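3-hydroxyacyl-CoA dehydrogenase type-2 (Mycobacterium avium, PDB 3PPI) probably oxidises 3-hydroxyacyl-CoA thioesters to 3-ketoacyl-CoA with a nicotinamide cofactor, as a member of the short-chain dehydrogenase/reductase family. Local coordinates at residues A173-A176 with G177-Q181. Residues are numbered along the deposited sequence; the frame is centred on the assembly and turned at random.
Sequences ASIA and GYEGQ
The carbonyl oxygen of I175 is gripped by two backbone donors, Y178 N and E179 N, and the two come to it differently. E179 N, 2.9 Å from I175 O, lies in the carbonyl plane with a C=O...N angle of 159°, but its bond is the more bent at the hydrogen. Y178 N, also 2.9 Å from I175 O, makes the straighter bond yet stands 61° out of that plane. One residue earlier, S174 O accepts from G177 N at 3.0 Å, giving two overlapping i to i+3 bonds, with I175 O also reaching the residue four on. S174 OG takes the N-H of A176 at 3.0 Å, an ST turn, because chi1 of 165° swings OG to the side opposite the backbone N and forward along the chain. At the far end A176 O and G180 N are joined through one water, 2.9 Å from A176 O, which donates to the carbonyl and accepts from the amide.

Side chains across the turn meet mainly through I175 and E179. The I175 chain passes E179 at an angle, its CD1 3.9 Å from E179 OE1, a carboxylate beside a methyl rather than a polar pairing. E179 instead gives OE2 to a salt bridge with R271 and OE1 to the amide of F278, and the bend at chi2 carries the carboxylate back beside I175. Y178 adds CB, 3.6 Å from I175 O.

The turn lies in the loop between strand 167-172 and helix 185-205 of the Rossmann-type fold. S174 probably corresponds to the catalytic serine of the family, beside Y187 and K191; G180 O bonds R203 of the second subunit. Buried carbonyls are thus met by amides and water, and the buried E179 carboxylate, paired with R271, probably stays ionised and ties the turn to strand 269-272.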
ATOM      1  N   ALA A 173      11.573  -6.972   8.028  1.00 15.74           N
ATOM      2  CA  ALA A 173      10.416  -7.685   7.553  1.00 15.11           C
ATOM      3  C   ALA A 173      10.829  -8.539   6.357  1.00 16.09           C
ATOM      4  O   ALA A 173      11.813  -9.293   6.429  1.00 17.71           O
ATOM      5  CB  ALA A 173       9.333  -6.702   7.194  1.00 14.81           C
ATOM      6  N   SER A 174      10.080  -8.413   5.268  1.00 16.01           N
ATOM      7  CA  SER A 174      10.316  -9.107   3.997  1.00 16.50           C
ATOM      8  C   SER A 174       9.216  -8.638   3.075  1.00 16.06           C
ATOM      9  O   SER A 174       8.121  -8.269   3.543  1.00 15.95           O
ATOM     10  CB  SER A 174      10.230 -10.646   4.147  1.00 17.17           C
ATOM     11  OG  SER A 174      10.116 -11.292   2.875  1.00 15.75           O
ATOM     12  N   ILE A 175       9.471  -8.642   1.771  1.00 15.70           N
ATOM     13  CA  ILE A 175       8.417  -8.299   0.846  1.00 15.40           C
ATOM     14  C   ILE A 175       7.356  -9.412   0.805  1.00 15.60           C
ATOM     15  O   ILE A 175       6.274  -9.204   0.274  1.00 15.62           O
ATOM     16  CB  ILE A 175       8.940  -7.903  -0.570  1.00 15.96           C
ATOM     17  CG1 ILE A 175       9.664  -9.080  -1.249  1.00 15.85           C
ATOM     18  CG2 ILE A 175       9.855  -6.603  -0.463  1.00 14.74           C
ATOM     19  CD1 ILE A 175      10.115  -8.799  -2.711  1.00 15.34           C
ATOM     20  N   ALA A 176       7.648 -10.561   1.408  1.00 15.80           N
ATOM     21  CA  ALA A 176       6.631 -11.602   1.626  1.00 15.99           C
ATOM     22  C   ALA A 176       5.482 -11.057   2.460  1.00 16.05           C
ATOM     23  O   ALA A 176       4.379 -11.601   2.420  1.00 15.83           O
ATOM     24  CB  ALA A 176       7.241 -12.850   2.304  1.00 15.55           C
ATOM     25  N   GLY A 177       5.751 -10.002   3.238  1.00 15.91           N
ATOM     26  CA  GLY A 177       4.714  -9.332   4.016  1.00 16.29           C
ATOM     27  C   GLY A 177       3.662  -8.613   3.188  1.00 16.15           C
ATOM     28  O   GLY A 177       2.560  -8.346   3.684  1.00 16.09           O
ATOM     29  N   TYR A 178       4.017  -8.302   1.938  1.00 15.94           N
ATOM     30  CA  TYR A 178       3.144  -7.651   0.978  1.00 15.85           C
ATOM     31  C   TYR A 178       2.645  -8.614  -0.119  1.00 16.67           C
ATOM     32  O   TYR A 178       1.550  -8.424  -0.664  1.00 16.18           O
ATOM     33  CB  TYR A 178       3.910  -6.516   0.275  1.00 15.71           C
ATOM     34  CG  TYR A 178       4.335  -5.312   1.117  1.00 15.76           C
ATOM     35  CD1 TYR A 178       3.399  -4.561   1.803  1.00 18.27           C
ATOM     36  CD2 TYR A 178       5.678  -4.897   1.156  1.00 17.16           C
ATOM     37  CE1 TYR A 178       3.775  -3.428   2.549  1.00 17.48           C
ATOM     38  CE2 TYR A 178       6.075  -3.776   1.873  1.00 18.09           C
ATOM     39  CZ  TYR A 178       5.111  -3.039   2.563  1.00 19.40           C
ATOM     40  OH  TYR A 178       5.471  -1.928   3.288  1.00 19.11           O
ATOM     41  N   GLU A 179       3.457  -9.621  -0.453  1.00 17.26           N
ATOM     42  CA  GLU A 179       3.263 -10.482  -1.642  1.00 17.86           C
ATOM     43  C   GLU A 179       3.553 -11.932  -1.284  1.00 17.84           C
ATOM     44  O   GLU A 179       4.384 -12.568  -1.928  1.00 17.20           O
ATOM     45  CB  GLU A 179       4.287 -10.079  -2.731  1.00 19.02           C
ATOM     46  CG  GLU A 179       4.032  -8.769  -3.378  1.00 21.85           C
ATOM     47  CD  GLU A 179       5.231  -7.859  -3.440  1.00 20.80           C
ATOM     48  OE1 GLU A 179       6.389  -8.306  -3.632  1.00 20.80           O
ATOM     49  OE2 GLU A 179       4.976  -6.647  -3.311  1.00 21.42           O
ATOM     50  N   GLY A 180       2.911 -12.446  -0.236  1.00 18.02           N
ATOM     51  CA  GLY A 180       3.243 -13.764   0.292  1.00 18.68           C
ATOM     52  C   GLY A 180       3.017 -14.878  -0.710  1.00 19.36           C
ATOM     53  O   GLY A 180       2.139 -14.792  -1.570  1.00 18.97           O
ATOM     54  N   GLN A 181       3.828 -15.925  -0.604  1.00 20.38           N
ATOM     55  CA  GLN A 181       3.852 -16.970  -1.617  1.00 21.12           C
ATOM     56  C   GLN A 181       3.185 -18.235  -1.155  1.00 20.42           C
ATOM     57  O   GLN A 181       2.946 -18.417   0.040  1.00 20.73           O
ATOM     58  CB  GLN A 181       5.283 -17.257  -2.023  1.00 21.98           C
ATOM     59  CG  GLN A 181       5.950 -16.023  -2.641  1.00 23.40           C
ATOM     60  CD  GLN A 181       7.393 -16.268  -2.947  1.00 25.53           C
ATOM     61  OE1 GLN A 181       8.201 -16.431  -2.031  1.00 29.77           O
ATOM     62  NE2 GLN A 181       7.732 -16.336  -4.232  1.00 26.76           N
TER
HETATM   63  O   HOH W   1       1.609 -11.084   1.903  1.00 15.07           O